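PDB 3BW2: 2-nitropropane dioxygenase from Streptomyces ansochromogenes, which probably uses FMN and molecular oxygen for the oxidative denitrification of alkyl nitronates such as propionate 3-nitronate. Local coordinates for residues Leu149-Thr154 with Ala168-Gly173. Residues are numbered along the deposited sequence; the frame is centred on the assembly and turned at random.
With FMN (flavin mononucleotide), chain B.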
ATOM      1  N   LEU A 149     -14.305   3.954  18.309  1.00 19.93           N
ATOM      2  CA  LEU A 149     -13.516   3.868  17.085  1.00 19.60           C
ATOM      3  C   LEU A 149     -13.851   2.566  16.369  1.00 18.08           C
ATOM      4  O   LEU A 149     -14.154   1.562  17.010  1.00 16.71           O
ATOM      5  CB  LEU A 149     -12.021   3.888  17.402  1.00 21.21           C
ATOM      6  CG  LEU A 149     -11.336   5.216  17.730  1.00 23.48           C
ATOM      7  CD1 LEU A 149     -12.024   5.918  18.877  1.00 22.99           C
ATOM      8  CD2 LEU A 149      -9.887   4.930  18.072  1.00 24.77           C
ATOM      9  N   VAL A 150     -13.797   2.593  15.038  1.00 17.33           N
ATOM     10  CA  VAL A 150     -14.073   1.414  14.225  1.00 14.98           C
ATOM     11  C   VAL A 150     -13.141   1.387  13.017  1.00 16.28           C
ATOM     12  O   VAL A 150     -12.919   2.412  12.369  1.00 16.66           O
ATOM     13  CB  VAL A 150     -15.528   1.404  13.702  1.00 15.64           C
ATOM     14  CG1 VAL A 150     -15.772   0.142  12.885  1.00 16.31           C
ATOM     15  CG2 VAL A 150     -16.514   1.482  14.866  1.00 16.27           C
ATOM     16  N   THR A 151     -12.594   0.217  12.706  1.00 16.25           N
ATOM     17  CA  THR A 151     -11.703   0.094  11.555  1.00 16.77           C
ATOM     18  C   THR A 151     -12.471  -0.013  10.235  1.00 17.23           C
ATOM     19  O   THR A 151     -13.542  -0.625  10.168  1.00 18.02           O
ATOM     20  CB  THR A 151     -10.788  -1.150  11.680  1.00 16.37           C
ATOM     21  OG1 THR A 151      -9.816  -0.927  12.706  1.00 17.57           O
ATOM     22  CG2 THR A 151     -10.071  -1.436  10.352  1.00 15.18           C
ATOM     23  N   ALA A 152     -11.907   0.589   9.192  1.00 16.95           N
ATOM     24  CA  ALA A 152     -12.470   0.551   7.847  1.00 15.72           C
ATOM     25  C   ALA A 152     -11.279   0.378   6.910  1.00 15.82           C
ATOM     26  O   ALA A 152     -10.208   0.919   7.174  1.00 15.68           O
ATOM     27  CB  ALA A 152     -13.201   1.854   7.534  1.00 12.49           C
ATOM     28  N   THR A 153     -11.455  -0.373   5.827  1.00 15.98           N
ATOM     29  CA  THR A 153     -10.356  -0.591   4.889  1.00 16.51           C
ATOM     30  C   THR A 153     -10.623   0.037   3.516  1.00 17.12           C
ATOM     31  O   THR A 153      -9.764   0.000   2.630  1.00 15.55           O
ATOM     32  CB  THR A 153     -10.064  -2.100   4.712  1.00 15.11           C
ATOM     33  OG1 THR A 153     -11.195  -2.748   4.123  1.00 15.20           O
ATOM     34  CG2 THR A 153      -9.769  -2.748   6.071  1.00 14.73           C
ATOM     35  N   THR A 154     -11.815   0.612   3.359  1.00 17.27           N
ATOM     36  CA  THR A 154     -12.230   1.265   2.116  1.00 16.72           C
ATOM     37  C   THR A 154     -13.056   2.497   2.464  1.00 17.84           C
ATOM     38  O   THR A 154     -13.546   2.634   3.592  1.00 17.96           O
ATOM     39  CB  THR A 154     -13.146   0.362   1.259  1.00 17.20           C
ATOM     40  OG1 THR A 154     -14.364   0.113   1.978  1.00 18.77           O
ATOM     41  CG2 THR A 154     -12.470  -0.959   0.940  1.00 14.18           C
ATOM     42  N   ALA A 168     -14.768   8.155  15.583  1.00 18.12           N
ATOM     43  CA  ALA A 168     -13.641   8.213  14.662  1.00 17.80           C
ATOM     44  C   ALA A 168     -13.492   6.888  13.950  1.00 18.85           C
ATOM     45  O   ALA A 168     -13.937   5.852  14.442  1.00 16.46           O
ATOM     46  CB  ALA A 168     -12.360   8.535  15.417  1.00 16.10           C
ATOM     47  N   VAL A 169     -12.868   6.930  12.781  1.00 18.77           N
ATOM     48  CA  VAL A 169     -12.655   5.726  12.003  1.00 17.89           C
ATOM     49  C   VAL A 169     -11.163   5.457  11.913  1.00 18.65           C
ATOM     50  O   VAL A 169     -10.359   6.386  11.790  1.00 19.92           O
ATOM     51  CB  VAL A 169     -13.236   5.876  10.572  1.00 17.75           C
ATOM     52  CG1 VAL A 169     -12.639   7.100   9.887  1.00 16.94           C
ATOM     53  CG2 VAL A 169     -12.952   4.613   9.754  1.00 14.45           C
ATOM     54  N   ILE A 170     -10.792   4.187  12.005  1.00 19.54           N
ATOM     55  CA  ILE A 170      -9.394   3.801  11.886  1.00 17.05           C
ATOM     56  C   ILE A 170      -9.195   3.337  10.448  1.00 17.49           C
ATOM     57  O   ILE A 170      -9.705   2.292  10.057  1.00 16.43           O
ATOM     58  CB  ILE A 170      -9.043   2.632  12.819  1.00 17.07           C
ATOM     59  CG1 ILE A 170      -9.308   3.026  14.279  1.00 18.13           C
ATOM     60  CG2 ILE A 170      -7.583   2.237  12.621  1.00 17.22           C
ATOM     61  CD1 ILE A 170      -9.273   1.852  15.247  1.00 14.82           C
ATOM     62  N   ALA A 171      -8.471   4.120   9.657  1.00 17.46           N
ATOM     63  CA  ALA A 171      -8.211   3.754   8.267  1.00 16.53           C
ATOM     64  C   ALA A 171      -6.997   2.838   8.266  1.00 15.66           C
ATOM     65  O   ALA A 171      -5.860   3.294   8.386  1.00 14.79           O
ATOM     66  CB  ALA A 171      -7.944   5.008   7.423  1.00 15.46           C
ATOM     67  N   GLN A 172      -7.251   1.541   8.145  1.00 16.59           N
ATOM     68  CA  GLN A 172      -6.186   0.549   8.149  1.00 17.37           C
ATOM     69  C   GLN A 172      -5.797   0.163   6.725  1.00 17.02           C
ATOM     70  O   GLN A 172      -6.592  -0.429   5.993  1.00 17.44           O
ATOM     71  CB  GLN A 172      -6.636  -0.691   8.922  1.00 15.28           C
ATOM     72  CG  GLN A 172      -5.608  -1.813   8.960  1.00 15.71           C
ATOM     73  CD  GLN A 172      -6.240  -3.142   9.303  1.00 17.78           C
ATOM     74  OE1 GLN A 172      -7.262  -3.518   8.721  1.00 16.79           O
ATOM     75  NE2 GLN A 172      -5.636  -3.872  10.244  1.00 16.18           N
ATOM     76  N   GLY A 173      -4.566   0.499   6.347  1.00 17.34           N
ATOM     77  CA  GLY A 173      -4.080   0.197   5.011  1.00 17.30           C
ATOM     78  C   GLY A 173      -3.660  -1.248   4.811  1.00 17.80           C
ATOM     79  O   GLY A 173      -3.597  -2.035   5.760  1.00 16.65           O
TER
HETATM   80  N1  FMN B 370      -6.398  -4.958  15.576  1.00 17.88           N
HETATM   81  C2  FMN B 370      -7.567  -5.070  16.349  1.00 19.62           C
HETATM   82  O2  FMN B 370      -8.491  -4.277  16.186  1.00 18.13           O
HETATM   83  N3  FMN B 370      -7.688  -6.064  17.306  1.00 18.73           N
HETATM   84  C4  FMN B 370      -6.684  -6.984  17.561  1.00 20.36           C
HETATM   85  O4  FMN B 370      -6.838  -7.856  18.436  1.00 18.98           O
HETATM   86  C4A FMN B 370      -5.487  -6.881  16.801  1.00 20.06           C
HETATM   87  N5  FMN B 370      -4.426  -7.756  17.022  1.00 20.55           N
HETATM   88  C5A FMN B 370      -3.229  -7.654  16.309  1.00 18.64           C
HETATM   89  C6  FMN B 370      -2.168  -8.555  16.587  1.00 18.27           C
HETATM   90  C7  FMN B 370      -0.909  -8.497  15.894  1.00 18.33           C
HETATM   91  C7M FMN B 370       0.297  -8.904  16.774  1.00 16.34           C
HETATM   92  C8  FMN B 370      -0.790  -7.432  14.927  1.00 17.52           C
HETATM   93  C8M FMN B 370       0.537  -6.744  14.606  1.00 14.91           C
HETATM   94  C9  FMN B 370      -1.859  -6.531  14.616  1.00 17.29           C
HETATM   95  C9A FMN B 370      -3.086  -6.636  15.313  1.00 18.30           C
HETATM   96  N10 FMN B 370      -4.169  -5.752  15.060  1.00 19.13           N
HETATM   97  C10 FMN B 370      -5.364  -5.856  15.804  1.00 18.69           C
HETATM   98  C1' FMN B 370      -4.122  -4.778  13.880  1.00 15.89           C
HETATM   99  C2' FMN B 370      -3.740  -3.385  14.441  1.00 14.30           C
HETATM  100  O2' FMN B 370      -4.912  -2.760  14.942  1.00 14.05           O
HETATM  101  C3' FMN B 370      -3.157  -2.431  13.343  1.00 14.69           C
HETATM  102  O3' FMN B 370      -4.153  -2.335  12.324  1.00 15.38           O
HETATM  103  C4' FMN B 370      -1.849  -2.921  12.700  1.00 13.56           C
HETATM  104  O4' FMN B 370      -0.978  -3.339  13.752  1.00 13.23           O
HETATM  105  C5' FMN B 370      -1.177  -1.781  11.879  1.00 13.81           C
HETATM  106  O5' FMN B 370       0.069  -2.214  11.261  1.00 11.87           O
HETATM  107  P   FMN B 370       1.567  -2.182  11.917  1.00 17.32           P
HETATM  108  O1P FMN B 370       1.148  -0.943  12.635  1.00 17.59           O
HETATM  109  O2P FMN B 370       1.949  -2.206  10.449  1.00 15.43           O
HETATM  110  O3P FMN B 370       1.164  -3.499  12.555  1.00 16.02           O
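T151 and I170 meet on the inward face of two neighbouring parallel strands in a TIM barrel, a worked example of how one beta-alpha-beta unit supplies part of the barrel wall and one residue of the cofactor site. Helix 155-163 makes the crossover, and the two short strands run at 31° to each other. Their backbones are joined by alternating bonds: I170 N gives to V150 O at 2.8 Å, A152 N gives to I170 O at 2.9 Å, and Q172 N reaches A152 O; the first link, V150 N to A168 O, is weak.

On the inner face the side chains of T151 and I170 slant across one another. With OG1 anti to its carbonyl carbon (chi1 -71°), T151 lays this hydroxyl oxygen against I170, 3.6 Å from I170 CB, while CD1 of I170 reaches back to L149 CB at 4.0 Å. The other branch of T151, CG2, rests 3.8 Å from Q172 CB. On the outer face, V169 CG2 presses against A152 CB at 3.5 Å, under helix 155-163, whose V161 touches V150 and V169 and whose A158 touches A152.

Q172 leaves the strand end with CG anti to the backbone N and an extended chain, which carries its amide past T151 to the flavin's ribityl chain. Beside the amide, in the same direction, runs T153, its CG2 methyl 3.7 Å from Q172 OE1. A leucine here in place of Q172 would probably leave FMN O3', the G181 N-H and H179 O without their amide partner. The amide is gripped at both ends: OE1 accepts from G181 N, and NE2 gives to H179 O and, along a bent path of 142°, Q172 NE2 donates to FMN O3' at 3.0 Å.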